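Local atomic coordinates of beta-xylanase (Caldicellulosiruptor kristjanssonii, PDB entry 7NWN), a protein that is a multimodular xylanase, of which this calcium-bearing family 9 carbohydrate-binding module probably holds the enzyme on plant cell-wall polysaccharide. Residues Asp33-Asp38 and Lys136-Pro141; Ala74-Pro79 and Asp142-Glu147; Gln91-Ile96 and Gln167-Asp172. One frame throughout, in Å; residues are numbered along the deposited sequence.

Contact 1: Asp33-Asp38 and Lys136-Pro141. With CA (calcium ion), chain R.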
# COMPACT_ATOMS: atom_id res chain seq x y z
N ASP A 33 -6.94 8.04 -9.57
CA ASP A 33 -8.01 7.78 -10.54
C ASP A 33 -7.99 6.34 -11.03
O ASP A 33 -8.82 6.01 -11.88
CB ASP A 33 -7.84 8.68 -11.79
CG ASP A 33 -6.45 8.60 -12.43
OD1 ASP A 33 -5.59 7.75 -12.02
OD2 ASP A 33 -6.25 9.32 -13.37
N GLY A 34 -7.05 5.50 -10.54
CA GLY A 34 -6.97 4.13 -11.01
C GLY A 34 -6.16 3.98 -12.31
O GLY A 34 -6.03 2.87 -12.82
N GLU A 35 -5.65 5.10 -12.84
CA GLU A 35 -4.86 5.08 -14.09
C GLU A 35 -3.39 5.33 -13.72
O GLU A 35 -3.09 6.02 -12.73
CB GLU A 35 -5.35 6.19 -15.04
CG GLU A 35 -6.83 6.07 -15.44
CD GLU A 35 -7.16 4.85 -16.35
OE1 GLU A 35 -6.27 4.35 -17.06
OE2 GLU A 35 -8.28 4.30 -16.22
N VAL A 36 -2.49 4.81 -14.55
CA VAL A 36 -1.06 4.84 -14.29
C VAL A 36 -0.53 6.14 -14.87
O VAL A 36 -0.29 6.23 -16.07
CB VAL A 36 -0.33 3.65 -14.94
CG1 VAL A 36 1.18 3.68 -14.63
CG2 VAL A 36 -0.96 2.31 -14.52
N ASP A 37 -0.37 7.12 -13.99
CA ASP A 37 0.26 8.40 -14.35
C ASP A 37 1.62 8.12 -15.01
O ASP A 37 2.33 7.20 -14.56
CB ASP A 37 0.66 9.21 -13.10
CG ASP A 37 -0.51 9.49 -12.16
OD1 ASP A 37 -1.19 8.53 -11.78
OD2 ASP A 37 -0.73 10.67 -11.82
N ASP A 38 1.98 8.96 -15.99
CA ASP A 38 3.31 8.98 -16.59
C ASP A 38 4.39 8.93 -15.49
O ASP A 38 5.33 8.12 -15.56
CB ASP A 38 3.43 10.28 -17.43
CG ASP A 38 4.88 10.64 -17.79
OD1 ASP A 38 5.59 9.76 -18.24
OD2 ASP A 38 5.30 11.84 -17.57
N LYS A 136 -8.87 4.62 -5.45
CA LYS A 136 -9.63 4.24 -6.64
C LYS A 136 -9.12 2.87 -7.08
O LYS A 136 -7.95 2.54 -6.83
CB LYS A 136 -9.32 5.24 -7.76
CG LYS A 136 -9.87 6.63 -7.48
CD LYS A 136 -11.36 6.70 -7.46
CE LYS A 136 -11.79 8.13 -7.22
NZ LYS A 136 -13.23 8.19 -6.82
N THR A 137 -9.99 2.10 -7.74
CA THR A 137 -9.55 0.82 -8.25
C THR A 137 -9.98 0.73 -9.71
O THR A 137 -10.81 1.49 -10.17
CB THR A 137 -10.14 -0.39 -7.48
OG1 THR A 137 -11.55 -0.37 -7.63
CG2 THR A 137 -9.77 -0.38 -6.01
N LYS A 138 -9.39 -0.21 -10.43
CA LYS A 138 -9.80 -0.44 -11.80
C LYS A 138 -9.73 -1.94 -12.02
O LYS A 138 -8.72 -2.55 -11.68
CB LYS A 138 -8.85 0.27 -12.77
CG LYS A 138 -9.31 0.17 -14.24
CD LYS A 138 -8.41 0.94 -15.21
CE LYS A 138 -9.01 0.96 -16.62
NZ LYS A 138 -8.03 1.58 -17.51
N LEU A 139 -10.77 -2.49 -12.66
CA LEU A 139 -10.75 -3.87 -13.15
C LEU A 139 -9.90 -3.98 -14.41
O LEU A 139 -10.08 -3.22 -15.35
CB LEU A 139 -12.20 -4.30 -13.45
CG LEU A 139 -13.12 -4.41 -12.23
CD1 LEU A 139 -14.38 -5.19 -12.61
CD2 LEU A 139 -12.40 -5.13 -11.09
N LEU A 140 -8.97 -4.93 -14.40
CA LEU A 140 -8.11 -5.20 -15.53
C LEU A 140 -8.43 -6.62 -16.03
O LEU A 140 -8.93 -7.44 -15.26
CB LEU A 140 -6.62 -5.14 -15.13
CG LEU A 140 -6.15 -3.81 -14.49
CD1 LEU A 140 -4.64 -3.90 -14.20
CD2 LEU A 140 -6.39 -2.65 -15.47
N PRO A 141 -8.11 -6.96 -17.30
CA PRO A 141 -8.16 -8.36 -17.75
C PRO A 141 -7.28 -9.16 -16.77
O PRO A 141 -6.12 -8.84 -16.52
CB PRO A 141 -7.55 -8.28 -19.16
CG PRO A 141 -7.86 -6.85 -19.61
CD PRO A 141 -7.61 -6.04 -18.33
CA CA R . -3.35 7.84 -11.39
O HOH W 1 -3.56 9.18 -13.43
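Lys138 and Glu35 meet through their charged ends. Lys138 NZ lies 3.0 Å from Glu35 OE2, arriving on the syn lone pair, the side of the other carboxylate oxygen; the companion bond to OE1 is weak. Lys138 gets there as a fully extended chain, with CG anti to the backbone N (chi1 -175°), whereas Glu35 bends at chi2 and so brings its carboxylate across to the lysine. The aliphatic parts of the lysine are used as well: its CB rests 3.8 Å from Gly34 O. Two residues earlier on the strand, Lys136 CB packs against the backbone at 3.6 Å from Gly34 N, and its amino end then leads away.

Gly34 is the close point of the two backbones. Its backbone angles suit a residue without a side chain, since a CB would press on the carbonyl oxygen of Asp33; it would also point at the strand, near Thr137 O.

The loop is wrapped round a calcium ion, which probably holds its shape. Asp33 OD1, Glu35 O and Asp37 OD1, from alternate residues, each bind it at 2.3 Å, with water 1 as a further ligand. Asp33 OD1 does double duty, since it also accepts from Glu35 N at 2.8 Å in an Asx turn, the donor standing well above the carboxylate plane. Asp33 OD2 accepts from the metal-bound water, so the carboxylate is held at OD1 by the metal and at OD2 by the water. Val31 O and both carboxylate oxygens of Glu147 complete the shell.

The loop, lying between strands 22-25 and 50-51, is thus laid at the surface against strand 133-140, an outermost strand of the four-stranded antiparallel sheet. Its neighbour, strand 143-151, reaches the loop too: Arg145 donates to Gly34 O, and Glu147 accepts from Gly34 N while binding the metal.

Contact 2: Ala74-Pro79 and Asp142-Glu147. With CA (calcium ion), chain Q; CA (calcium ion), chain R.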
# COMPACT_ATOMS: atom_id res chain seq x y z
N ALA A 74 -0.87 -0.40 -6.66
CA ALA A 74 -0.71 -1.84 -6.65
C ALA A 74 -1.43 -2.42 -7.85
O ALA A 74 -2.55 -2.01 -8.19
CB ALA A 74 -1.23 -2.40 -5.33
N GLU A 75 -0.79 -3.41 -8.49
CA GLU A 75 -1.51 -4.25 -9.45
C GLU A 75 -1.45 -5.71 -9.02
O GLU A 75 -0.37 -6.23 -8.65
CB GLU A 75 -0.88 -4.11 -10.84
CG GLU A 75 -1.20 -2.78 -11.44
CD GLU A 75 -0.72 -2.53 -12.86
OE1 GLU A 75 -0.32 -3.48 -13.53
OE2 GLU A 75 -0.79 -1.38 -13.28
N VAL A 76 -2.62 -6.36 -9.11
CA VAL A 76 -2.74 -7.74 -8.71
C VAL A 76 -3.17 -8.55 -9.95
O VAL A 76 -4.22 -8.25 -10.52
CB VAL A 76 -3.77 -7.88 -7.57
CG1 VAL A 76 -3.94 -9.35 -7.14
CG2 VAL A 76 -3.42 -7.01 -6.35
N TYR A 77 -2.41 -9.59 -10.28
CA TYR A 77 -2.83 -10.63 -11.20
C TYR A 77 -3.58 -11.70 -10.40
O TYR A 77 -3.01 -12.34 -9.52
CB TYR A 77 -1.60 -11.20 -11.91
CG TYR A 77 -1.92 -12.37 -12.80
CD1 TYR A 77 -2.32 -12.18 -14.12
CD2 TYR A 77 -1.84 -13.68 -12.31
CE1 TYR A 77 -2.65 -13.26 -14.94
CE2 TYR A 77 -2.18 -14.76 -13.10
CZ TYR A 77 -2.58 -14.55 -14.41
OH TYR A 77 -2.92 -15.62 -15.19
N ASP A 78 -4.87 -11.86 -10.73
CA ASP A 78 -5.78 -12.69 -9.99
C ASP A 78 -6.95 -13.00 -10.92
O ASP A 78 -7.84 -12.18 -11.10
CB ASP A 78 -6.24 -12.02 -8.71
CG ASP A 78 -7.10 -12.90 -7.79
OD1 ASP A 78 -7.41 -14.08 -8.12
OD2 ASP A 78 -7.43 -12.39 -6.72
N PRO A 79 -6.97 -14.21 -11.54
CA PRO A 79 -8.04 -14.59 -12.48
C PRO A 79 -9.45 -14.82 -11.91
O PRO A 79 -10.43 -14.82 -12.66
CB PRO A 79 -7.46 -15.83 -13.18
CG PRO A 79 -6.49 -16.42 -12.14
CD PRO A 79 -5.92 -15.22 -11.40
N ASP A 142 -7.82 -10.20 -16.15
CA ASP A 142 -7.00 -10.97 -15.20
C ASP A 142 -6.55 -10.26 -13.92
O ASP A 142 -5.61 -10.71 -13.28
CB ASP A 142 -5.78 -11.60 -15.89
CG ASP A 142 -6.20 -12.43 -17.11
OD1 ASP A 142 -7.14 -13.29 -16.98
OD2 ASP A 142 -5.63 -12.17 -18.18
N GLY A 143 -7.21 -9.17 -13.50
CA GLY A 143 -6.80 -8.67 -12.20
C GLY A 143 -7.41 -7.31 -11.89
O GLY A 143 -8.52 -6.99 -12.37
N TYR A 144 -6.66 -6.51 -11.13
CA TYR A 144 -7.22 -5.23 -10.74
C TYR A 144 -6.04 -4.36 -10.33
O TYR A 144 -4.94 -4.88 -10.12
CB TYR A 144 -8.27 -5.37 -9.62
CG TYR A 144 -7.79 -5.94 -8.29
CD1 TYR A 144 -7.74 -7.32 -8.07
CD2 TYR A 144 -7.47 -5.11 -7.21
CE1 TYR A 144 -7.34 -7.88 -6.86
CE2 TYR A 144 -7.10 -5.65 -5.97
CZ TYR A 144 -7.02 -7.03 -5.80
OH TYR A 144 -6.64 -7.56 -4.60
N ARG A 145 -6.30 -3.05 -10.24
CA ARG A 145 -5.30 -2.10 -9.82
C ARG A 145 -5.91 -1.31 -8.65
O ARG A 145 -7.12 -1.05 -8.70
CB ARG A 145 -5.03 -1.16 -10.99
CG ARG A 145 -4.04 -0.05 -10.66
CD ARG A 145 -3.78 0.86 -11.86
NE ARG A 145 -3.15 0.12 -12.95
CZ ARG A 145 -3.60 0.14 -14.20
NH1 ARG A 145 -4.64 0.92 -14.51
NH2 ARG A 145 -2.98 -0.62 -15.11
N VAL A 146 -5.07 -0.93 -7.67
CA VAL A 146 -5.45 -0.07 -6.56
C VAL A 146 -4.51 1.13 -6.65
O VAL A 146 -3.33 0.92 -6.89
CB VAL A 146 -5.28 -0.77 -5.21
CG1 VAL A 146 -5.51 0.21 -4.05
CG2 VAL A 146 -6.25 -1.98 -5.13
N GLU A 147 -5.08 2.33 -6.58
CA GLU A 147 -4.25 3.52 -6.43
C GLU A 147 -4.73 4.25 -5.17
O GLU A 147 -5.90 4.55 -5.09
CB GLU A 147 -4.44 4.40 -7.66
CG GLU A 147 -3.38 5.53 -7.74
CD GLU A 147 -3.38 6.24 -9.09
OE1 GLU A 147 -4.45 6.30 -9.74
OE2 GLU A 147 -2.29 6.68 -9.52
CA CA Q . -9.03 -14.17 -6.10
CA CA R . -3.35 7.84 -11.39
O HOH W 2 -8.33 -16.53 -6.92
O HOH W 1 -3.56 9.18 -13.43
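Glu75 OE2 is gripped by two nitrogens of a single arginine. Arg145 NE approaches it at 2.8 Å and Arg145 NH2 at 3.0 Å, side-on, so that the oxygen sits at the edge of the guanidinium and nearly in its plane. Both donors come from the same face of the carboxylate, above its plane, and the two flat groups are turned 51° to each other. The arginine runs straight from the backbone, CG anti to N at chi1 177°, and bends at chi3, which turns the NE edge to the glutamate lying beside it. An alanine here takes away both donors to Glu75 OE2, and the glutamate would probably be left as a charge without its mate, its carboxylate freer to turn.

These side chains share one face of an antiparallel strand pair, in which Ala74 is matched with Val146 and Val76 with Tyr144 as hydrogen-bonded pairs. Val76 N to Tyr144 O, at 2.9 Å, is almost straight. Strands 69-77 and 143-151 are the inner two of a four-stranded sheet, one layer of a beta-sandwich as in other family 9 binding modules.

The other face carries Ala74, Val76, Tyr144 and Val146; of these, Val76, Tyr144 and Val146 pack on Val94 of the opposing sheet. Val76 CB lies over one face of the Tyr144 ring, a CH-pi contact 3.9 Å from the centroid, with CG2 nearest CZ. Val146 CG2 stands at the ring's edge.

At the Gly143 end there is no room for a side chain: a CB would run into Val76 O. Beyond it, Asp142 O accepts from Asp78 N at 2.9 Å, and Asp78 binds a calcium ion through both carboxylate oxygens. Glu147, at the far end, reaches the calcium of the 33-38 loop.

Contact 3: Gln91-Ile96 and Gln167-Asp172. With CA (calcium ion), chain Q.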
# COMPACT_ATOMS: atom_id res chain seq x y z
N GLN A 91 -12.00 -11.14 1.41
CA GLN A 91 -12.27 -10.71 0.04
C GLN A 91 -10.93 -10.41 -0.65
O GLN A 91 -9.95 -10.03 0.01
CB GLN A 91 -13.13 -9.45 0.06
CG GLN A 91 -14.32 -9.52 1.02
CD GLN A 91 -14.99 -8.18 1.22
OE1 GLN A 91 -14.50 -7.15 0.77
NE2 GLN A 91 -16.12 -8.16 1.92
N ASP A 92 -10.93 -10.50 -1.97
CA ASP A 92 -9.73 -10.12 -2.71
C ASP A 92 -9.49 -8.62 -2.47
O ASP A 92 -10.36 -7.82 -2.78
CB ASP A 92 -9.94 -10.36 -4.20
CG ASP A 92 -9.74 -11.81 -4.61
OD1 ASP A 92 -8.70 -12.40 -4.28
OD2 ASP A 92 -10.63 -12.35 -5.25
N SER A 93 -8.35 -8.27 -1.89
CA SER A 93 -8.16 -6.95 -1.30
C SER A 93 -6.66 -6.76 -1.11
O SER A 93 -5.89 -7.72 -1.18
CB SER A 93 -8.95 -6.81 0.01
OG SER A 93 -8.58 -7.81 0.92
N VAL A 94 -6.25 -5.49 -0.96
CA VAL A 94 -4.88 -5.21 -0.59
C VAL A 94 -4.89 -4.48 0.76
O VAL A 94 -5.85 -3.80 1.08
CB VAL A 94 -4.10 -4.41 -1.66
CG1 VAL A 94 -4.11 -5.07 -3.04
CG2 VAL A 94 -4.54 -2.98 -1.73
N GLU A 95 -3.83 -4.64 1.56
CA GLU A 95 -3.77 -3.95 2.86
C GLU A 95 -2.43 -3.21 2.92
O GLU A 95 -1.42 -3.68 2.38
CB GLU A 95 -3.73 -4.99 3.97
CG GLU A 95 -5.01 -5.83 4.04
CD GLU A 95 -5.11 -6.78 5.20
OE1 GLU A 95 -4.22 -6.77 6.08
OE2 GLU A 95 -6.08 -7.56 5.23
N ILE A 96 -2.49 -2.03 3.54
CA ILE A 96 -1.35 -1.13 3.66
C ILE A 96 -1.21 -0.84 5.15
O ILE A 96 -2.19 -0.49 5.78
CB ILE A 96 -1.56 0.17 2.82
CG1 ILE A 96 -1.62 -0.19 1.32
CG2 ILE A 96 -0.43 1.19 3.05
CD1 ILE A 96 -2.39 0.85 0.52
N GLN A 167 0.25 -6.12 1.90
CA GLN A 167 -0.32 -7.47 1.84
C GLN A 167 -1.43 -7.54 0.78
O GLN A 167 -2.24 -6.63 0.63
CB GLN A 167 -0.95 -7.81 3.19
CG GLN A 167 -1.33 -9.29 3.29
CD GLN A 167 -1.77 -9.59 4.71
OE1 GLN A 167 -1.00 -9.46 5.68
NE2 GLN A 167 -3.03 -9.96 4.84
N VAL A 168 -1.50 -8.70 0.09
CA VAL A 168 -2.63 -9.02 -0.75
C VAL A 168 -3.34 -10.19 -0.09
O VAL A 168 -2.70 -11.18 0.23
CB VAL A 168 -2.13 -9.44 -2.14
CG1 VAL A 168 -3.24 -10.01 -3.04
CG2 VAL A 168 -1.38 -8.30 -2.82
N ASN A 169 -4.65 -10.09 0.03
CA ASN A 169 -5.53 -11.21 0.38
C ASN A 169 -6.11 -11.78 -0.91
O ASN A 169 -6.74 -11.05 -1.69
CB ASN A 169 -6.67 -10.69 1.23
CG ASN A 169 -6.13 -10.06 2.52
OD1 ASN A 169 -5.23 -10.62 3.16
ND2 ASN A 169 -6.70 -8.93 2.91
N GLU A 170 -5.87 -13.08 -1.14
CA GLU A 170 -6.44 -13.77 -2.27
C GLU A 170 -7.59 -14.67 -1.84
O GLU A 170 -7.37 -15.60 -1.06
CB GLU A 170 -5.48 -14.69 -3.00
CG GLU A 170 -6.29 -15.24 -4.21
CD GLU A 170 -5.71 -16.51 -4.75
OE1 GLU A 170 -4.53 -16.84 -4.38
OE2 GLU A 170 -6.42 -17.15 -5.51
N ALA A 171 -8.78 -14.39 -2.38
CA ALA A 171 -9.98 -15.17 -2.12
C ALA A 171 -10.31 -16.00 -3.36
O ALA A 171 -9.99 -15.58 -4.45
CB ALA A 171 -11.16 -14.31 -1.77
N ASP A 172 -11.03 -17.13 -3.20
CA ASP A 172 -11.39 -17.94 -4.36
C ASP A 172 -12.91 -17.95 -4.54
O ASP A 172 -13.62 -17.24 -3.82
CB ASP A 172 -10.74 -19.33 -4.28
CG ASP A 172 -11.38 -20.24 -3.23
OD1 ASP A 172 -12.34 -19.81 -2.48
OD2 ASP A 172 -10.91 -21.38 -3.15
CA CA Q . -9.03 -14.17 -6.10
O HOH W 2 -8.33 -16.53 -6.92
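Asn169 and Glu95 meet with their flat groups nearly perpendicular, 74° between planes. The amide uses its edge: Asn169 ND2 donates in its own plane to Glu95 OE2 at 2.8 Å and, with its second hydrogen, to Ser93 OG at 3.0 Å. The carboxylate receives its bond from above its plane. Ser93 OG in turn donates a hydrogen bond to Gln91 O; placed between its own backbone N and carbonyl carbon (chi1 57°), it lies between the two partners. Gln167 NE2 donates to Asn169 OD1 at 2.8 Å. The Gln167 amide runs beside the Glu95 carboxylate, with NE2 too far from OE1 to bond.

The side chains of Ser93, Glu95, Gln167 and Asn169 share one face of an antiparallel pair, strands 93-99 and 161-171, in the second sheet of the sandwich; Val94 and Val168 occupy the other, CG1 of Val94 lying 4.2 Å from CG2 of Val168.

Where the pairing runs out, Asp92 replaces the backbone acceptor: its OD1 takes Ala171 N at 2.8 Å. The same carboxylate chelates a calcium ion through both oxygens, and Ala171 O binds it at 2.4 Å. Asp92 OD2 also accepts from Asn82 N.

Acceptors at ND2 and donors at OD1, Arg177 among them, together fix which way the Asn169 amide is turned. Glu95, buried, is probably kept ionised by Arg116 at OE2, with His114 at OE1.

In the fold
Contact 2 stands between the other two: its centre is 9 Å from that of contact 1 and 10 Å from that of contact 3, while contacts 1 and 3 are about 17 Å apart, centre to centre, and do not touch. A calcium ion lies at each junction, beside direct contacts. Between contacts 1 and 2, Lys138 O lies 2.9 Å from Arg145 N in a probable backbone hydrogen bond. Across the sandwich, Asp78 OD2 and Asp92 OD1 approach to 2.7 Å, a closeness of like charges which the shared calcium probably offsets. Tyr144 OH adds packing against Ser93. A third calcium, at Asp99, Asp103, Asp111 and Asp112, belongs to none of these contacts.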